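Local coordinates for protein ArsR family transcriptional regulator (PDB 6CDB) that probably represses transcription as a zinc-binding, ArsR-type winged helix-turn-helix DNA-binding dimer, at residues F20-D25 and K64-V69; N27-M32 and T89-A94; M32-V37 and G43-Q48. The protein carries 1 engineered substitution. All coordinates share one frame; numbering follows the deposited sequence.

Contact 1: residues F20-D25 and K64-V69. Engineered in segment 64-69: Leu-66 (natural residue Val).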
ATOM      1  N   PHE A  20       4.509  -1.502   2.535  1.00 28.26           N
ATOM      2  CA  PHE A  20       3.193  -2.127   2.652  1.00 28.73           C
ATOM      3  C   PHE A  20       3.064  -2.934   3.941  1.00 33.30           C
ATOM      4  O   PHE A  20       1.968  -3.032   4.508  1.00 31.33           O
ATOM      5  CB  PHE A  20       2.923  -3.016   1.439  1.00 28.67           C
ATOM      6  CG  PHE A  20       2.665  -2.246   0.170  1.00 31.55           C
ATOM      7  CD1 PHE A  20       1.675  -1.284   0.119  1.00 32.00           C
ATOM      8  CD2 PHE A  20       3.433  -2.468  -0.960  1.00 34.75           C
ATOM      9  CE1 PHE A  20       1.435  -0.558  -1.057  1.00 35.77           C
ATOM     10  CE2 PHE A  20       3.204  -1.750  -2.141  1.00 33.78           C
ATOM     11  CZ  PHE A  20       2.202  -0.783  -2.178  1.00 32.45           C
ATOM     12  N   LYS A  21       4.157  -3.535   4.404  1.00 29.61           N
ATOM     13  CA  LYS A  21       4.113  -4.255   5.671  1.00 35.04           C
ATOM     14  C   LYS A  21       3.789  -3.310   6.817  1.00 33.66           C
ATOM     15  O   LYS A  21       2.924  -3.600   7.649  1.00 35.19           O
ATOM     16  CB  LYS A  21       5.442  -4.972   5.922  1.00 34.70           C
ATOM     17  CG  LYS A  21       5.467  -6.380   5.410  1.00 38.04           C
ATOM     18  CD  LYS A  21       6.817  -7.032   5.665  1.00 41.48           C
ATOM     19  CE  LYS A  21       6.827  -8.461   5.152  1.00 42.03           C
ATOM     20  NZ  LYS A  21       8.194  -9.028   5.194  1.00 45.17           N
ATOM     21  N   ALA A  22       4.458  -2.155   6.860  1.00 36.64           N
ATOM     22  CA  ALA A  22       4.175  -1.187   7.915  1.00 34.65           C
ATOM     23  C   ALA A  22       2.759  -0.641   7.808  1.00 36.72           C
ATOM     24  O   ALA A  22       2.111  -0.378   8.827  1.00 35.62           O
ATOM     25  CB  ALA A  22       5.184  -0.046   7.863  1.00 34.42           C
ATOM     26  N   LEU A  23       2.257  -0.448   6.589  1.00 32.96           N
ATOM     27  CA  LEU A  23       0.895   0.051   6.474  1.00 32.07           C
ATOM     28  C   LEU A  23      -0.151  -1.028   6.704  1.00 30.56           C
ATOM     29  O   LEU A  23      -1.342  -0.710   6.718  1.00 31.03           O
ATOM     30  CB  LEU A  23       0.674   0.693   5.097  1.00 31.66           C
ATOM     31  CG  LEU A  23       1.428   1.983   4.787  1.00 33.45           C
ATOM     32  CD1 LEU A  23       1.308   2.293   3.311  1.00 33.98           C
ATOM     33  CD2 LEU A  23       0.868   3.141   5.629  1.00 32.07           C
ATOM     34  N   GLY A  24       0.243  -2.295   6.841  1.00 32.47           N
ATOM     35  CA  GLY A  24      -0.732  -3.335   7.110  1.00 29.67           C
ATOM     36  C   GLY A  24      -1.121  -3.357   8.583  1.00 34.58           C
ATOM     37  O   GLY A  24      -0.953  -4.368   9.262  1.00 33.14           O
ATOM     38  N   ASP A  25      -1.641  -2.244   9.086  1.00 32.08           N
ATOM     39  CA  ASP A  25      -1.924  -2.080  10.513  1.00 33.61           C
ATOM     40  C   ASP A  25      -3.085  -1.106  10.639  1.00 35.00           C
ATOM     41  O   ASP A  25      -2.976   0.030  10.169  1.00 31.73           O
ATOM     42  CB  ASP A  25      -0.680  -1.564  11.251  1.00 33.31           C
ATOM     43  CG  ASP A  25      -0.911  -1.363  12.748  1.00 37.65           C
ATOM     44  OD1 ASP A  25      -0.272  -2.065  13.554  1.00 41.93           O
ATOM     45  OD2 ASP A  25      -1.708  -0.491  13.127  1.00 33.61           O
ATOM     46  N   LYS A  64       7.877   7.308  10.145  1.00 31.18           N
ATOM     47  CA  LYS A  64       8.884   8.278   9.724  1.00 34.12           C
ATOM     48  C   LYS A  64      10.145   7.576   9.218  1.00 36.25           C
ATOM     49  O   LYS A  64      10.723   7.986   8.201  1.00 33.49           O
ATOM     50  CB  LYS A  64       9.221   9.234  10.872  1.00 34.29           C
ATOM     51  CG  LYS A  64      10.104  10.406  10.447  1.00 39.83           C
ATOM     52  CD  LYS A  64      10.792  11.084  11.631  1.00 44.41           C
ATOM     53  CE  LYS A  64       9.833  11.941  12.420  1.00 47.89           C
ATOM     54  NZ  LYS A  64      10.490  12.622  13.582  1.00 54.24           N
ATOM     55  N   SER A  65      10.574   6.508   9.900  1.00 35.08           N
ATOM     56  CA  SER A  65      11.773   5.803   9.452  1.00 39.75           C
ATOM     57  C   SER A  65      11.622   5.269   8.031  1.00 38.41           C
ATOM     58  O   SER A  65      12.623   5.082   7.331  1.00 39.82           O
ATOM     59  CB  SER A  65      12.100   4.656  10.403  1.00 36.08           C
ATOM     60  OG  SER A  65      11.223   3.571  10.180  1.00 40.54           O
ATOM     61  N   LEU A  66      10.390   5.011   7.591  1.00 35.65           N
ATOM     62  CA  LEU A  66      10.122   4.539   6.243  1.00 36.02           C
ATOM     63  C   LEU A  66       9.733   5.666   5.299  1.00 35.68           C
ATOM     64  O   LEU A  66       9.275   5.394   4.186  1.00 30.63           O
ATOM     65  CB  LEU A  66       9.026   3.473   6.262  1.00 35.22           C
ATOM     66  CG  LEU A  66       9.415   2.188   6.991  1.00 39.21           C
ATOM     67  CD1 LEU A  66       8.224   1.273   7.062  1.00 41.20           C
ATOM     68  CD2 LEU A  66      10.566   1.503   6.292  1.00 38.46           C
ATOM     69  N   HIS A  67       9.906   6.919   5.721  1.00 34.29           N
ATOM     70  CA  HIS A  67       9.625   8.087   4.887  1.00 33.95           C
ATOM     71  C   HIS A  67       8.171   8.127   4.453  1.00 33.62           C
ATOM     72  O   HIS A  67       7.855   8.567   3.349  1.00 32.72           O
ATOM     73  CB  HIS A  67      10.548   8.149   3.666  1.00 38.80           C
ATOM     74  CG  HIS A  67      11.998   8.180   4.025  1.00 42.46           C
ATOM     75  ND1 HIS A  67      12.600   9.288   4.583  1.00 47.23           N
ATOM     76  CD2 HIS A  67      12.957   7.231   3.938  1.00 44.14           C
ATOM     77  CE1 HIS A  67      13.872   9.022   4.818  1.00 45.64           C
ATOM     78  NE2 HIS A  67      14.114   7.781   4.435  1.00 48.22           N
ATOM     79  N   LEU A  68       7.276   7.681   5.329  1.00 31.84           N
ATOM     80  CA  LEU A  68       5.845   7.765   5.071  1.00 31.53           C
ATOM     81  C   LEU A  68       5.190   8.980   5.720  1.00 33.07           C
ATOM     82  O   LEU A  68       4.162   9.453   5.225  1.00 27.19           O
ATOM     83  CB  LEU A  68       5.155   6.476   5.540  1.00 29.07           C
ATOM     84  CG  LEU A  68       5.654   5.240   4.763  1.00 31.61           C
ATOM     85  CD1 LEU A  68       5.015   3.980   5.300  1.00 27.19           C
ATOM     86  CD2 LEU A  68       5.386   5.400   3.270  1.00 27.62           C
ATOM     87  N   VAL A  69       5.751   9.487   6.822  1.00 32.23           N
ATOM     88  CA  VAL A  69       5.354  10.766   7.396  1.00 30.88           C
ATOM     89  C   VAL A  69       6.618  11.574   7.637  1.00 32.72           C
ATOM     90  O   VAL A  69       7.723  11.036   7.689  1.00 32.79           O
ATOM     91  CB  VAL A  69       4.566  10.618   8.719  1.00 29.43           C
ATOM     92  CG1 VAL A  69       3.287   9.827   8.492  1.00 27.83           C
ATOM     93  CG2 VAL A  69       5.443   9.953   9.791  1.00 29.23           C
TER

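Contact 2: residues N27-M32 and T89-A94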
ATOM      1  N   ASN A  27      -4.530   0.700  13.018  1.00 33.26           N
ATOM      2  CA  ASN A  27      -4.317   1.982  13.677  1.00 32.61           C
ATOM      3  C   ASN A  27      -3.369   2.868  12.885  1.00 29.26           C
ATOM      4  O   ASN A  27      -3.548   4.091  12.846  1.00 27.57           O
ATOM      5  CB  ASN A  27      -3.797   1.760  15.103  1.00 34.00           C
ATOM      6  CG  ASN A  27      -4.909   1.420  16.071  1.00 35.18           C
ATOM      7  OD1 ASN A  27      -6.053   1.842  15.883  1.00 32.19           O
ATOM      8  ND2 ASN A  27      -4.586   0.645  17.112  1.00 38.27           N
ATOM      9  N   ARG A  28      -2.347   2.277  12.262  1.00 28.90           N
ATOM     10  CA  ARG A  28      -1.468   3.060  11.398  1.00 29.61           C
ATOM     11  C   ARG A  28      -2.221   3.603  10.193  1.00 27.43           C
ATOM     12  O   ARG A  28      -1.975   4.730   9.763  1.00 26.89           O
ATOM     13  CB  ARG A  28      -0.271   2.228  10.938  1.00 28.44           C
ATOM     14  CG  ARG A  28       0.756   1.996  12.024  1.00 32.37           C
ATOM     15  CD  ARG A  28       2.058   1.451  11.456  1.00 33.95           C
ATOM     16  NE  ARG A  28       2.797   0.816  12.535  1.00 40.16           N
ATOM     17  CZ  ARG A  28       3.051  -0.480  12.603  1.00 44.62           C
ATOM     18  NH1 ARG A  28       2.688  -1.289  11.608  1.00 42.97           N
ATOM     19  NH2 ARG A  28       3.705  -0.957  13.657  1.00 44.34           N
ATOM     20  N   ILE A  29      -3.143   2.817   9.633  1.00 28.15           N
ATOM     21  CA  ILE A  29      -3.988   3.331   8.560  1.00 28.63           C
ATOM     22  C   ILE A  29      -4.863   4.478   9.067  1.00 28.13           C
ATOM     23  O   ILE A  29      -5.093   5.463   8.354  1.00 25.16           O
ATOM     24  CB  ILE A  29      -4.822   2.189   7.956  1.00 29.38           C
ATOM     25  CG1 ILE A  29      -3.916   1.262   7.126  1.00 29.64           C
ATOM     26  CG2 ILE A  29      -5.969   2.734   7.105  1.00 27.42           C
ATOM     27  CD1 ILE A  29      -3.088   2.014   6.064  1.00 32.39           C
ATOM     28  N   ARG A  30      -5.354   4.382  10.306  1.00 26.87           N
ATOM     29  CA  ARG A  30      -6.182   5.466  10.835  1.00 29.16           C
ATOM     30  C   ARG A  30      -5.367   6.739  11.021  1.00 27.38           C
ATOM     31  O   ARG A  30      -5.834   7.851  10.710  1.00 28.12           O
ATOM     32  CB  ARG A  30      -6.831   5.042  12.157  1.00 28.91           C
ATOM     33  CG  ARG A  30      -7.985   4.062  11.995  1.00 30.89           C
ATOM     34  CD  ARG A  30      -9.000   4.286  13.107  1.00 39.48           C
ATOM     35  NE  ARG A  30      -8.446   3.915  14.399  1.00 39.00           N
ATOM     36  CZ  ARG A  30      -8.766   4.479  15.565  1.00 35.15           C
ATOM     37  NH1 ARG A  30      -9.649   5.480  15.637  1.00 37.45           N
ATOM     38  NH2 ARG A  30      -8.184   4.035  16.665  1.00 35.06           N
ATOM     39  N   ILE A  31      -4.147   6.597  11.530  1.00 26.43           N
ATOM     40  CA  ILE A  31      -3.254   7.747  11.647  1.00 26.28           C
ATOM     41  C   ILE A  31      -2.985   8.349  10.269  1.00 27.44           C
ATOM     42  O   ILE A  31      -3.054   9.572  10.080  1.00 27.34           O
ATOM     43  CB  ILE A  31      -1.947   7.330  12.343  1.00 27.93           C
ATOM     44  CG1 ILE A  31      -2.222   6.887  13.790  1.00 29.71           C
ATOM     45  CG2 ILE A  31      -0.909   8.455  12.263  1.00 27.08           C
ATOM     46  CD1 ILE A  31      -1.010   6.295  14.482  1.00 26.44           C
ATOM     47  N   MET A  32      -2.670   7.494   9.285  1.00 28.17           N
ATOM     48  CA  MET A  32      -2.326   7.998   7.956  1.00 28.01           C
ATOM     49  C   MET A  32      -3.510   8.686   7.299  1.00 25.95           C
ATOM     50  O   MET A  32      -3.340   9.696   6.611  1.00 27.15           O
ATOM     51  CB  MET A  32      -1.833   6.864   7.061  1.00 25.47           C
ATOM     52  CG  MET A  32      -0.529   6.207   7.496  1.00 29.33           C
ATOM     53  SD  MET A  32       0.931   7.198   7.189  1.00 33.67           S
ATOM     54  CE  MET A  32       1.119   6.885   5.426  1.00 31.21           C
ATOM     55  N   THR A  89      -1.027  10.066  -2.498  1.00 25.85           N
ATOM     56  CA  THR A  89      -1.730   9.500  -3.640  1.00 25.58           C
ATOM     57  C   THR A  89      -1.938   8.004  -3.447  1.00 28.13           C
ATOM     58  O   THR A  89      -3.057   7.501  -3.603  1.00 27.52           O
ATOM     59  CB  THR A  89      -0.971   9.787  -4.938  1.00 27.49           C
ATOM     60  OG1 THR A  89      -0.918  11.209  -5.170  1.00 27.23           O
ATOM     61  CG2 THR A  89      -1.672   9.123  -6.103  1.00 26.49           C
ATOM     62  N   MET A  90      -0.870   7.283  -3.095  1.00 24.20           N
ATOM     63  CA  MET A  90      -0.984   5.865  -2.758  1.00 27.29           C
ATOM     64  C   MET A  90      -2.148   5.604  -1.805  1.00 25.63           C
ATOM     65  O   MET A  90      -3.015   4.755  -2.073  1.00 25.33           O
ATOM     66  CB  MET A  90       0.334   5.394  -2.143  1.00 26.31           C
ATOM     67  CG  MET A  90       0.368   3.931  -1.714  1.00 30.98           C
ATOM     68  SD  MET A  90       1.830   3.617  -0.706  1.00 40.38           S
ATOM     69  CE  MET A  90       2.864   4.975  -1.248  1.00 32.46           C
ATOM     70  N   LEU A  91      -2.198   6.355  -0.697  1.00 25.04           N
ATOM     71  CA  LEU A  91      -3.200   6.104   0.341  1.00 26.89           C
ATOM     72  C   LEU A  91      -4.614   6.411  -0.140  1.00 28.18           C
ATOM     73  O   LEU A  91      -5.525   5.583   0.018  1.00 26.54           O
ATOM     74  CB  LEU A  91      -2.886   6.933   1.583  1.00 24.17           C
ATOM     75  CG  LEU A  91      -3.798   6.638   2.767  1.00 28.33           C
ATOM     76  CD1 LEU A  91      -3.486   5.258   3.358  1.00 25.91           C
ATOM     77  CD2 LEU A  91      -3.697   7.753   3.807  1.00 26.85           C
ATOM     78  N   LYS A  92      -4.825   7.611  -0.700  1.00 24.02           N
ATOM     79  CA  LYS A  92      -6.162   7.999  -1.162  1.00 29.57           C
ATOM     80  C   LYS A  92      -6.655   7.110  -2.304  1.00 27.10           C
ATOM     81  O   LYS A  92      -7.852   6.800  -2.380  1.00 28.74           O
ATOM     82  CB  LYS A  92      -6.173   9.484  -1.572  1.00 27.76           C
ATOM     83  CG  LYS A  92      -6.137  10.428  -0.361  1.00 34.47           C
ATOM     84  CD  LYS A  92      -5.815  11.876  -0.731  1.00 36.71           C
ATOM     85  CE  LYS A  92      -5.857  12.749   0.524  1.00 41.06           C
ATOM     86  NZ  LYS A  92      -4.983  13.955   0.412  1.00 46.27           N
ATOM     87  N   GLN A  93      -5.762   6.692  -3.212  1.00 24.71           N
ATOM     88  CA  GLN A  93      -6.180   5.761  -4.256  1.00 26.42           C
ATOM     89  C   GLN A  93      -6.613   4.432  -3.659  1.00 28.28           C
ATOM     90  O   GLN A  93      -7.617   3.850  -4.089  1.00 27.96           O
ATOM     91  CB  GLN A  93      -5.062   5.537  -5.283  1.00 27.81           C
ATOM     92  CG  GLN A  93      -4.707   6.808  -6.096  1.00 25.80           C
ATOM     93  CD  GLN A  93      -5.629   7.043  -7.284  1.00 28.27           C
ATOM     94  OE1 GLN A  93      -5.990   6.105  -7.996  1.00 27.52           O
ATOM     95  NE2 GLN A  93      -6.009   8.312  -7.509  1.00 29.72           N
ATOM     96  N   ALA A  94      -5.863   3.933  -2.664  1.00 26.56           N
ATOM     97  CA  ALA A  94      -6.261   2.692  -1.995  1.00 30.68           C
ATOM     98  C   ALA A  94      -7.616   2.834  -1.298  1.00 29.32           C
ATOM     99  O   ALA A  94      -8.468   1.942  -1.397  1.00 28.92           O
ATOM    100  CB  ALA A  94      -5.185   2.268  -0.995  1.00 27.47           C
TER

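Contact 3: residues M32-V37 and G43-Q48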
ATOM      1  N   MET A  32      -2.670   7.494   9.285  1.00 28.17           N
ATOM      2  CA  MET A  32      -2.326   7.998   7.956  1.00 28.01           C
ATOM      3  C   MET A  32      -3.510   8.686   7.299  1.00 25.95           C
ATOM      4  O   MET A  32      -3.340   9.696   6.611  1.00 27.15           O
ATOM      5  CB  MET A  32      -1.833   6.864   7.061  1.00 25.47           C
ATOM      6  CG  MET A  32      -0.529   6.207   7.496  1.00 29.33           C
ATOM      7  SD  MET A  32       0.931   7.198   7.189  1.00 33.67           S
ATOM      8  CE  MET A  32       1.119   6.885   5.426  1.00 31.21           C
ATOM      9  N   GLU A  33      -4.714   8.139   7.461  1.00 25.79           N
ATOM     10  CA  GLU A  33      -5.882   8.787   6.878  1.00 31.21           C
ATOM     11  C   GLU A  33      -6.132  10.146   7.536  1.00 31.92           C
ATOM     12  O   GLU A  33      -6.414  11.138   6.842  1.00 31.61           O
ATOM     13  CB  GLU A  33      -7.091   7.859   6.999  1.00 29.70           C
ATOM     14  CG  GLU A  33      -8.294   8.251   6.148  1.00 30.57           C
ATOM     15  CD  GLU A  33      -9.214   9.227   6.852  1.00 39.43           C
ATOM     16  OE1 GLU A  33      -9.219   9.230   8.100  1.00 36.92           O
ATOM     17  OE2 GLU A  33      -9.916   9.992   6.160  1.00 41.59           O
ATOM     18  N   LEU A  34      -5.985  10.223   8.867  1.00 27.83           N
ATOM     19  CA  LEU A  34      -6.106  11.516   9.545  1.00 31.02           C
ATOM     20  C   LEU A  34      -5.132  12.535   8.956  1.00 31.19           C
ATOM     21  O   LEU A  34      -5.504  13.680   8.656  1.00 28.51           O
ATOM     22  CB  LEU A  34      -5.869  11.336  11.054  1.00 29.80           C
ATOM     23  CG  LEU A  34      -6.143  12.480  12.039  1.00 36.29           C
ATOM     24  CD1 LEU A  34      -6.385  11.926  13.447  1.00 32.15           C
ATOM     25  CD2 LEU A  34      -5.002  13.494  12.066  1.00 35.99           C
ATOM     26  N   LEU A  35      -3.868  12.134   8.797  1.00 31.10           N
ATOM     27  CA  LEU A  35      -2.864  13.036   8.235  1.00 30.23           C
ATOM     28  C   LEU A  35      -3.157  13.370   6.781  1.00 32.24           C
ATOM     29  O   LEU A  35      -2.773  14.449   6.307  1.00 31.82           O
ATOM     30  CB  LEU A  35      -1.472  12.411   8.366  1.00 25.72           C
ATOM     31  CG  LEU A  35      -1.017  12.247   9.820  1.00 28.30           C
ATOM     32  CD1 LEU A  35       0.291  11.487   9.907  1.00 28.45           C
ATOM     33  CD2 LEU A  35      -0.883  13.620  10.455  1.00 29.33           C
ATOM     34  N   SER A  36      -3.828  12.462   6.066  1.00 30.52           N
ATOM     35  CA  SER A  36      -4.216  12.715   4.683  1.00 31.09           C
ATOM     36  C   SER A  36      -5.266  13.808   4.599  1.00 37.15           C
ATOM     37  O   SER A  36      -5.309  14.548   3.609  1.00 37.83           O
ATOM     38  CB  SER A  36      -4.733  11.432   4.034  1.00 32.85           C
ATOM     39  OG  SER A  36      -6.129  11.294   4.191  1.00 32.40           O
ATOM     40  N   VAL A  37      -6.123  13.917   5.613  1.00 34.01           N
ATOM     41  CA  VAL A  37      -7.051  15.046   5.676  1.00 36.60           C
ATOM     42  C   VAL A  37      -6.337  16.313   6.138  1.00 37.34           C
ATOM     43  O   VAL A  37      -6.473  17.374   5.521  1.00 41.43           O
ATOM     44  CB  VAL A  37      -8.242  14.707   6.588  1.00 36.62           C
ATOM     45  CG1 VAL A  37      -9.151  15.939   6.777  1.00 40.08           C
ATOM     46  CG2 VAL A  37      -9.025  13.525   6.020  1.00 35.31           C
ATOM     47  N   GLY A  43      -0.550  15.015  20.080  1.00 37.89           N
ATOM     48  CA  GLY A  43      -1.681  15.181  20.981  1.00 37.06           C
ATOM     49  C   GLY A  43      -3.012  15.192  20.252  1.00 33.19           C
ATOM     50  O   GLY A  43      -3.984  14.574  20.697  1.00 32.61           O
ATOM     51  N   HIS A  44      -3.064  15.859  19.102  1.00 33.26           N
ATOM     52  CA  HIS A  44      -4.310  15.904  18.347  1.00 35.31           C
ATOM     53  C   HIS A  44      -4.649  14.550  17.735  1.00 36.10           C
ATOM     54  O   HIS A  44      -5.815  14.131  17.755  1.00 32.82           O
ATOM     55  CB  HIS A  44      -4.228  16.969  17.259  1.00 37.08           C
ATOM     56  CG  HIS A  44      -5.463  17.052  16.419  1.00 43.24           C
ATOM     57  ND1 HIS A  44      -5.559  16.465  15.176  1.00 41.25           N
ATOM     58  CD2 HIS A  44      -6.667  17.628  16.658  1.00 44.50           C
ATOM     59  CE1 HIS A  44      -6.762  16.687  14.678  1.00 43.28           C
ATOM     60  NE2 HIS A  44      -7.453  17.393  15.555  1.00 48.03           N
ATOM     61  N   ILE A  45      -3.655  13.856  17.171  1.00 33.45           N
ATOM     62  CA  ILE A  45      -3.895  12.522  16.620  1.00 31.91           C
ATOM     63  C   ILE A  45      -4.417  11.599  17.708  1.00 32.00           C
ATOM     64  O   ILE A  45      -5.433  10.911  17.542  1.00 31.72           O
ATOM     65  CB  ILE A  45      -2.606  11.959  15.995  1.00 34.87           C
ATOM     66  CG1 ILE A  45      -2.129  12.836  14.828  1.00 31.82           C
ATOM     67  CG2 ILE A  45      -2.816  10.495  15.559  1.00 29.26           C
ATOM     68  CD1 ILE A  45      -0.690  12.562  14.401  1.00 30.73           C
ATOM     69  N   SER A  46      -3.720  11.586  18.846  1.00 33.56           N
ATOM     70  CA  SER A  46      -4.096  10.756  19.980  1.00 31.13           C
ATOM     71  C   SER A  46      -5.529  11.039  20.415  1.00 33.59           C
ATOM     72  O   SER A  46      -6.342  10.116  20.554  1.00 32.56           O
ATOM     73  CB  SER A  46      -3.111  11.006  21.115  1.00 29.85           C
ATOM     74  OG  SER A  46      -3.752  10.852  22.363  1.00 37.25           O
ATOM     75  N   HIS A  47      -5.864  12.322  20.600  1.00 33.44           N
ATOM     76  CA  HIS A  47      -7.213  12.681  21.036  1.00 35.31           C
ATOM     77  C   HIS A  47      -8.260  12.274  20.004  1.00 33.91           C
ATOM     78  O   HIS A  47      -9.280  11.664  20.344  1.00 32.95           O
ATOM     79  CB  HIS A  47      -7.288  14.179  21.298  1.00 36.49           C
ATOM     80  CG  HIS A  47      -8.654  14.649  21.673  1.00 39.39           C
ATOM     81  ND1 HIS A  47      -9.457  15.365  20.813  1.00 42.62           N
ATOM     82  CD2 HIS A  47      -9.369  14.485  22.811  1.00 37.64           C
ATOM     83  CE1 HIS A  47     -10.600  15.646  21.413  1.00 43.04           C
ATOM     84  NE2 HIS A  47     -10.574  15.122  22.626  1.00 42.34           N
ATOM     85  N   GLN A  48      -8.012  12.585  18.731  1.00 33.29           N
ATOM     86  CA  GLN A  48      -9.000  12.325  17.690  1.00 33.93           C
ATOM     87  C   GLN A  48      -9.258  10.832  17.512  1.00 34.22           C
ATOM     88  O   GLN A  48     -10.410  10.419  17.337  1.00 31.65           O
ATOM     89  CB  GLN A  48      -8.544  12.955  16.369  1.00 38.15           C
ATOM     90  CG  GLN A  48      -9.637  13.039  15.307  1.00 42.88           C
ATOM     91  CD  GLN A  48     -11.007  13.391  15.899  1.00 50.69           C
ATOM     92  OE1 GLN A  48     -11.260  14.539  16.288  1.00 49.76           O
ATOM     93  NE2 GLN A  48     -11.896  12.391  15.974  1.00 52.28           N
TER

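Contact 1: residues F20-D25 and K64-V69
Leu-66, an engineered leucine where the natural chain has valine, points toward helix 10-23 and meets Ala-22. Its CB lies 4.2 Å from CD1 of Leu-68, two residues further along the same segment. CG follows, beside the backbone N and anti to the carbonyl carbon (chi1 -65°), and only its CD1 branch comes nearer to Ala-22. That branch is anti to CA (chi2 175°), and this extension brings CD1 to CB of Ala-22 at 3.4 Å, tighter than a usual carbon-carbon contact. CD2 branches off the other way. Segment 64-69 runs from the last turn of helix 53-65, the second helix of the helix-turn-helix pair, into strand 69-74. A Schellman motif closes that helix: His-67, with positive phi, is its C-prime residue, and its N bonds Lys-64 O at 2.8 Å. The turn brings Leu-68 round, so that both leucines face helix 10-23. His-67 O is also hydrogen-bonded by NE2 of His-97 of the second subunit, and His-97 is a zinc ligand in this protein. The second apolar pair is Leu-23 with Leu-68, whose side chains run at a slant to each other: CD1 of Leu-68 lies 4.1 Å from CG of Leu-23 and 4.2 Å from its CD2.

Contact 2: residues N27-M32 and T89-A94
Leu-91 carries the apolar part of this contact from the side of helix 85-99, using its two methyl groups on two different residues of helix 26-37. CD1 meets the tip of Ile-29, with 4.2 Å between Leu-91 CD1 and Ile-29 CD1. CD2 packs against the root of Met-32, 3.9 Å from Met-32 CB. The placing follows from chi1 of -174°, which sets CG of Leu-91 anti to its own backbone N, and the fork then straddles the two partners. Met-32, in contrast, is bent at chi2 and chi3, and its end turns from Leu-91 toward Leu-23, Leu-68 and Val-69.

A second kind of approach is between a methyl and the backbone. Leu-91 CD2 lies 3.4 Å from Met-32 O and 3.6 Å from Met-32 C, broadside to the carbonyl, over the face of the peptide group that joins Met-32 to Glu-33. The same oxygen takes the helical bond from Ser-36 N.

The side-chain hydrogen bonds lie away from Leu-91, within helix 26-37 and to its neighbours. Arg-30 NH2 donates to Asn-27 OD1 at 3.2 Å with a fairly straight N-H...O angle of 163°; the oxygen sits in the guanidinium plane, while NE adds a weak bond to it. Arg-30 NH1 reaches Leu-49 O, and Arg-28 NH1 reaches Ala-22 O.

Near the contact, Ile-29 also touches Phe-20 of the second subunit, and Met-90 touches its own counterpart there. Helix 85-99 also carries His-97, a zinc ligand, and its packing on helix 26-37 is the arrangement of ArsR-type winged helix dimers, in which a terminal, metal-binding dimerisation helix is packed on the first helix of the DNA-binding core.

Contact 3: residues M32-V37 and G43-Q48
Within the winged helix-turn-helix core, Leu-34 and Leu-35 of helix 26-37 pack on Ile-45 of helix 42-49, the helix that precedes the second helix of the DNA-binding pair, 53-65. The axes of the short segments 32-37 and 43-48 approach to 11.0 Å and cross at 119°, a steep crossing at which the contact is made by side chains.

Leu-34 meets three residues of helix 42-49. Its chi1 of -171° sends CG anti to the backbone N, and the two methyls then part. CD2 reaches Ile-45 CG1 at 4.0 Å, the side chains running aslant, and it also lies at the edge of the His-44 ring, near the ring plane, 4.3 Å from ND1. CD1 goes to the next turn of the helix and touches the aliphatic start of Gln-48, 3.8 Å from its CB and 3.9 Å from its CG; a bend at chi2 (38°) then leads the amide away from helix 26-37.

Deeper in the core, CD2 of Leu-35 meets CD1 of Ile-45 at 4.1 Å, and these side chains cross at about a right angle. Leu-35 continues onto Val-69 and Leu-82 of the sheet, while Ile-45 also touches Val-56 of helix 53-65, which ties the three helices and the wing strands together.

On helix 26-37 itself, Ser-36 OG donates to Glu-33 O at 2.7 Å, in the carbonyl plane on a lone pair, and Val-37 N bonds the same oxygen.

How the contacts relate
Helix 26-37 is common to contacts 2 and 3, which share Met-32 and have centres 11 Å apart; contacts 1 and 2 are 10 Å apart, contacts 1 and 3 are 15 Å apart. Along the chain the segments of contacts 1 and 2 alternate, whereas contact 3 is nested inside the loops closed by both. Met-32 joins contacts 1 and 2: its CE packs on Leu-23 CD2 and its SD on Val-69 CG1, each at 3.8 Å. Contacts 1 and 2 thus join the terminal helices 10-23 and 85-99, which face the second subunit, to the central winged-helix core, while contact 3 lies inside that core, away from the zinc sites.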